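Local structure of hydroxyindole o-methyltransferase (Homo sapiens, 4A6D) at residues Q161-L172 with G189-C197. The protein catalyses the last step of melatonin synthesis, transferring the methyl group of S-adenosylmethionine to the hydroxyl of N-acetylserotonin, and works as a homodimer. Sequence-based numbering, arbitrary orientation.
Sequences QEVWSVNGRSVL and GAGALAKEC. With SAM (S-adenosylmethionine), chain D.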
loop_
_atom_site.group_PDB
_atom_site.type_symbol
_atom_site.label_atom_id
_atom_site.label_comp_id
_atom_site.label_asym_id
_atom_site.label_seq_id
_atom_site.Cartn_x
_atom_site.Cartn_y
_atom_site.Cartn_z
ATOM N N GLN A 161 1.939 -20.767 7.741
ATOM C CA GLN A 161 1.753 -21.382 9.062
ATOM C C GLN A 161 1.390 -20.402 10.176
ATOM O O GLN A 161 0.731 -20.768 11.164
ATOM C CB GLN A 161 2.968 -22.251 9.444
ATOM C CG GLN A 161 4.190 -21.527 10.008
ATOM C CD GLN A 161 5.260 -22.483 10.481
ATOM O OE1 GLN A 161 5.092 -23.720 10.478
ATOM N NE2 GLN A 161 6.387 -21.918 10.910
ATOM N N GLU A 162 1.823 -19.145 9.992
ATOM C CA GLU A 162 1.690 -18.046 10.928
ATOM C C GLU A 162 0.278 -17.683 11.370
ATOM O O GLU A 162 0.078 -17.445 12.571
ATOM C CB GLU A 162 2.519 -16.856 10.471
ATOM C CG GLU A 162 4.008 -17.123 10.606
ATOM C CD GLU A 162 4.903 -15.957 10.257
ATOM O OE1 GLU A 162 4.478 -15.098 9.453
ATOM O OE2 GLU A 162 6.047 -15.920 10.764
ATOM N N VAL A 163 -0.711 -17.690 10.447
ATOM C CA VAL A 163 -2.088 -17.348 10.833
ATOM C C VAL A 163 -2.695 -18.325 11.866
ATOM O O VAL A 163 -3.449 -17.902 12.763
ATOM C CB VAL A 163 -3.025 -17.066 9.631
ATOM C CG1 VAL A 163 -3.413 -18.361 8.903
ATOM C CG2 VAL A 163 -4.265 -16.270 10.079
ATOM N N TRP A 164 -2.316 -19.613 11.770
ATOM C CA TRP A 164 -2.830 -20.634 12.670
ATOM C C TRP A 164 -2.429 -20.488 14.137
ATOM O O TRP A 164 -3.150 -20.965 15.018
ATOM C CB TRP A 164 -2.658 -22.031 12.074
ATOM C CG TRP A 164 -3.101 -22.103 10.632
ATOM C CD1 TRP A 164 -2.342 -22.473 9.560
ATOM C CD2 TRP A 164 -4.379 -21.695 10.101
ATOM N NE1 TRP A 164 -3.064 -22.323 8.394
ATOM C CE2 TRP A 164 -4.324 -21.866 8.699
ATOM C CE3 TRP A 164 -5.564 -21.166 10.681
ATOM C CZ2 TRP A 164 -5.405 -21.556 7.865
ATOM C CZ3 TRP A 164 -6.635 -20.848 9.852
ATOM C CH2 TRP A 164 -6.550 -21.046 8.459
ATOM N N SER A 165 -1.348 -19.742 14.409
ATOM C CA SER A 165 -0.901 -19.446 15.772
ATOM C C SER A 165 -1.914 -18.521 16.486
ATOM O O SER A 165 -1.986 -18.525 17.716
ATOM C CB SER A 165 0.481 -18.801 15.751
ATOM O OG SER A 165 0.496 -17.574 15.041
ATOM N N VAL A 166 -2.707 -17.758 15.702
ATOM C CA VAL A 166 -3.750 -16.849 16.196
ATOM C C VAL A 166 -5.167 -17.344 15.896
ATOM O O VAL A 166 -6.030 -17.220 16.750
ATOM C CB VAL A 166 -3.572 -15.379 15.724
ATOM C CG1 VAL A 166 -2.859 -14.554 16.773
ATOM C CG2 VAL A 166 -2.847 -15.288 14.392
ATOM N N ASN A 167 -5.416 -17.852 14.669
ATOM C CA ASN A 167 -6.739 -18.286 14.197
ATOM C C ASN A 167 -7.034 -19.795 14.330
ATOM O O ASN A 167 -8.197 -20.189 14.200
ATOM C CB ASN A 167 -6.930 -17.840 12.725
ATOM C CG ASN A 167 -8.351 -17.459 12.332
ATOM O OD1 ASN A 167 -8.561 -16.490 11.592
ATOM N ND2 ASN A 167 -9.366 -18.217 12.779
ATOM N N GLY A 168 -6.001 -20.605 14.567
ATOM C CA GLY A 168 -6.098 -22.058 14.666
ATOM C C GLY A 168 -7.168 -22.609 15.585
ATOM O O GLY A 168 -7.993 -23.416 15.145
ATOM N N ARG A 169 -7.176 -22.176 16.862
ATOM C CA ARG A 169 -8.129 -22.666 17.866
ATOM C C ARG A 169 -9.598 -22.422 17.522
ATOM O O ARG A 169 -10.419 -23.315 17.749
ATOM C CB ARG A 169 -7.798 -22.171 19.287
ATOM C CG ARG A 169 -8.194 -23.186 20.346
ATOM C CD ARG A 169 -8.257 -22.663 21.762
ATOM N NE ARG A 169 -8.736 -23.734 22.642
ATOM C CZ ARG A 169 -9.994 -23.863 23.066
ATOM N NH1 ARG A 169 -10.906 -22.948 22.752
ATOM N NH2 ARG A 169 -10.339 -24.888 23.831
ATOM N N SER A 170 -9.916 -21.235 16.970
ATOM C CA SER A 170 -11.270 -20.818 16.583
ATOM C C SER A 170 -11.877 -21.818 15.573
ATOM O O SER A 170 -12.940 -22.376 15.820
ATOM C CB SER A 170 -11.258 -19.410 15.973
ATOM O OG SER A 170 -10.086 -18.660 16.267
ATOM N N VAL A 171 -11.184 -22.040 14.455
ATOM C CA VAL A 171 -11.625 -22.900 13.360
ATOM C C VAL A 171 -11.728 -24.366 13.708
ATOM O O VAL A 171 -12.702 -25.012 13.322
ATOM C CB VAL A 171 -10.889 -22.630 12.026
ATOM C CG1 VAL A 171 -11.187 -21.220 11.516
ATOM C CG2 VAL A 171 -9.382 -22.867 12.144
ATOM N N LEU A 172 -10.759 -24.889 14.470
ATOM C CA LEU A 172 -10.763 -26.294 14.846
ATOM C C LEU A 172 -11.769 -26.641 15.946
ATOM O O LEU A 172 -12.204 -27.802 16.019
ATOM C CB LEU A 172 -9.346 -26.792 15.152
ATOM C CG LEU A 172 -8.311 -26.612 14.015
ATOM C CD1 LEU A 172 -6.915 -26.794 14.526
ATOM C CD2 LEU A 172 -8.589 -27.526 12.821
ATOM N N GLY A 189 0.375 -28.353 4.017
ATOM C CA GLY A 189 1.641 -27.620 4.029
ATOM C C GLY A 189 2.644 -28.135 5.041
ATOM O O GLY A 189 2.915 -29.338 5.099
ATOM N N ALA A 190 3.161 -27.219 5.880
ATOM C CA ALA A 190 4.144 -27.502 6.940
ATOM C C ALA A 190 3.565 -28.320 8.113
ATOM O O ALA A 190 4.334 -28.862 8.909
ATOM C CB ALA A 190 4.749 -26.202 7.452
ATOM N N GLY A 191 2.229 -28.380 8.201
ATOM C CA GLY A 191 1.498 -29.113 9.232
ATOM C C GLY A 191 1.179 -28.354 10.505
ATOM O O GLY A 191 0.916 -28.978 11.537
ATOM N N ALA A 192 1.196 -27.002 10.448
ATOM C CA ALA A 192 0.922 -26.124 11.589
ATOM C C ALA A 192 -0.486 -26.351 12.151
ATOM O O ALA A 192 -0.636 -26.578 13.357
ATOM C CB ALA A 192 1.103 -24.675 11.186
ATOM N N LEU A 193 -1.503 -26.346 11.266
ATOM C CA LEU A 193 -2.890 -26.577 11.635
ATOM C C LEU A 193 -3.065 -27.982 12.237
ATOM O O LEU A 193 -3.729 -28.127 13.261
ATOM C CB LEU A 193 -3.810 -26.334 10.425
ATOM C CG LEU A 193 -5.291 -26.051 10.711
ATOM C CD1 LEU A 193 -5.491 -24.809 11.611
ATOM C CD2 LEU A 193 -6.051 -25.901 9.427
ATOM N N ALA A 194 -2.390 -28.996 11.654
ATOM C CA ALA A 194 -2.426 -30.376 12.145
ATOM C C ALA A 194 -1.805 -30.478 13.533
ATOM O O ALA A 194 -2.344 -31.185 14.367
ATOM C CB ALA A 194 -1.705 -31.290 11.186
ATOM N N LYS A 195 -0.697 -29.766 13.796
ATOM C CA LYS A 195 -0.036 -29.738 15.106
ATOM C C LYS A 195 -1.019 -29.216 16.160
ATOM O O LYS A 195 -1.120 -29.804 17.240
ATOM C CB LYS A 195 1.229 -28.859 15.073
ATOM C CG LYS A 195 2.538 -29.620 14.831
ATOM C CD LYS A 195 3.692 -28.677 14.415
ATOM C CE LYS A 195 5.071 -29.192 14.787
ATOM N NZ LYS A 195 6.160 -28.450 14.093
ATOM N N GLU A 196 -1.782 -28.161 15.811
ATOM C CA GLU A 196 -2.789 -27.533 16.666
ATOM C C GLU A 196 -3.953 -28.474 16.880
ATOM O O GLU A 196 -4.408 -28.642 18.015
ATOM C CB GLU A 196 -3.267 -26.202 16.053
ATOM C CG GLU A 196 -4.379 -25.505 16.824
ATOM C CD GLU A 196 -3.974 -24.796 18.099
ATOM O OE1 GLU A 196 -3.238 -23.786 18.006
ATOM O OE2 GLU A 196 -4.457 -25.199 19.182
ATOM N N CYS A 197 -4.415 -29.107 15.794
ATOM C CA CYS A 197 -5.516 -30.065 15.814
ATOM C C CYS A 197 -5.287 -31.220 16.798
ATOM O O CYS A 197 -6.178 -31.535 17.590
ATOM C CB CYS A 197 -5.800 -30.570 14.408
ATOM S SG CYS A 197 -7.505 -31.096 14.155
HETATM N N SAM D . -3.618 -25.551 4.326
HETATM C CA SAM D . -2.455 -24.653 4.497
HETATM C C SAM D . -2.689 -23.339 5.273
HETATM O O SAM D . -3.803 -22.859 5.256
HETATM O OXT SAM D . -1.779 -22.732 5.924
HETATM C CB SAM D . -1.871 -24.434 3.125
HETATM C CG SAM D . -2.757 -23.581 2.208
HETATM S SD SAM D . -1.852 -23.314 0.641
HETATM C CE SAM D . -2.755 -21.977 -0.025
HETATM C "C5'" SAM D . -2.552 -24.571 -0.479
HETATM C "C4'" SAM D . -1.765 -25.858 -0.191
HETATM O "O4'" SAM D . -2.240 -26.795 -1.142
HETATM C "C3'" SAM D . -0.215 -25.690 -0.432
HETATM O "O3'" SAM D . 0.542 -26.183 0.686
HETATM C "C2'" SAM D . 0.002 -26.478 -1.765
HETATM O "O2'" SAM D . 1.275 -27.087 -1.979
HETATM C "C1'" SAM D . -1.107 -27.541 -1.656
HETATM N N9 SAM D . -1.467 -28.127 -2.964
HETATM C C8 SAM D . -1.709 -27.431 -4.146
HETATM N N7 SAM D . -2.011 -28.263 -5.097
HETATM C C5 SAM D . -1.926 -29.564 -4.614
HETATM C C6 SAM D . -2.104 -30.857 -5.144
HETATM N N6 SAM D . -2.511 -30.985 -6.429
HETATM N N1 SAM D . -1.968 -31.955 -4.319
HETATM C C2 SAM D . -1.565 -31.832 -3.046
HETATM N N3 SAM D . -1.376 -30.613 -2.520
HETATM C C4 SAM D . -1.594 -29.482 -3.221
HETATM O O HOH W 1 5.082 -26.926 11.823
#
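With CG turned anti to its carbonyl carbon (chi1 -47°), W164 lays its indole against L193, whose own CG stands anti to the backbone N (chi1 -159°) and brings a methyl against the ring. L193 CD1 comes 3.6 Å from W164 CD2, over one face and offset toward the rim; V163 CG1 covers the centre of the opposite face, so the indole is held flat between two aliphatic groups. At its edge, W164 NE1 gives a nearly straight hydrogen bond of 2.8 Å to OXT of the S-adenosylmethionine carboxylate. Cut back to an alanine, W164 would probably leave that carboxylate oxygen without this N-H donor and open a gap beside the L193 methyl. L193 is a knob in a hole formed by W164, G168, V171 and L172. L172 CD1 closes this pocket, 3.8 Å from L193 CD1, and also reaches E196 CG at 3.7 Å and C197 CB at 3.9 Å. Toward the ligand end, A192 CB packs on Q161 CB at 3.5 Å, while a water accepts from K195 NZ and donates weakly to Q161 OE1. I282 of strand 278-283 touches W164, V171 and L193, and R252 also lies against the indole. Helices 164-172 and 192-197 cross at -53° with axes 9.8 Å apart, bound mainly by apolar packing. The second follows strand 182-186 through a glycine-rich turn in which G189 N bonds to D210, an arrangement characteristic of the S-adenosylmethionine site in the Rossmann-like fold of class I methyltransferases.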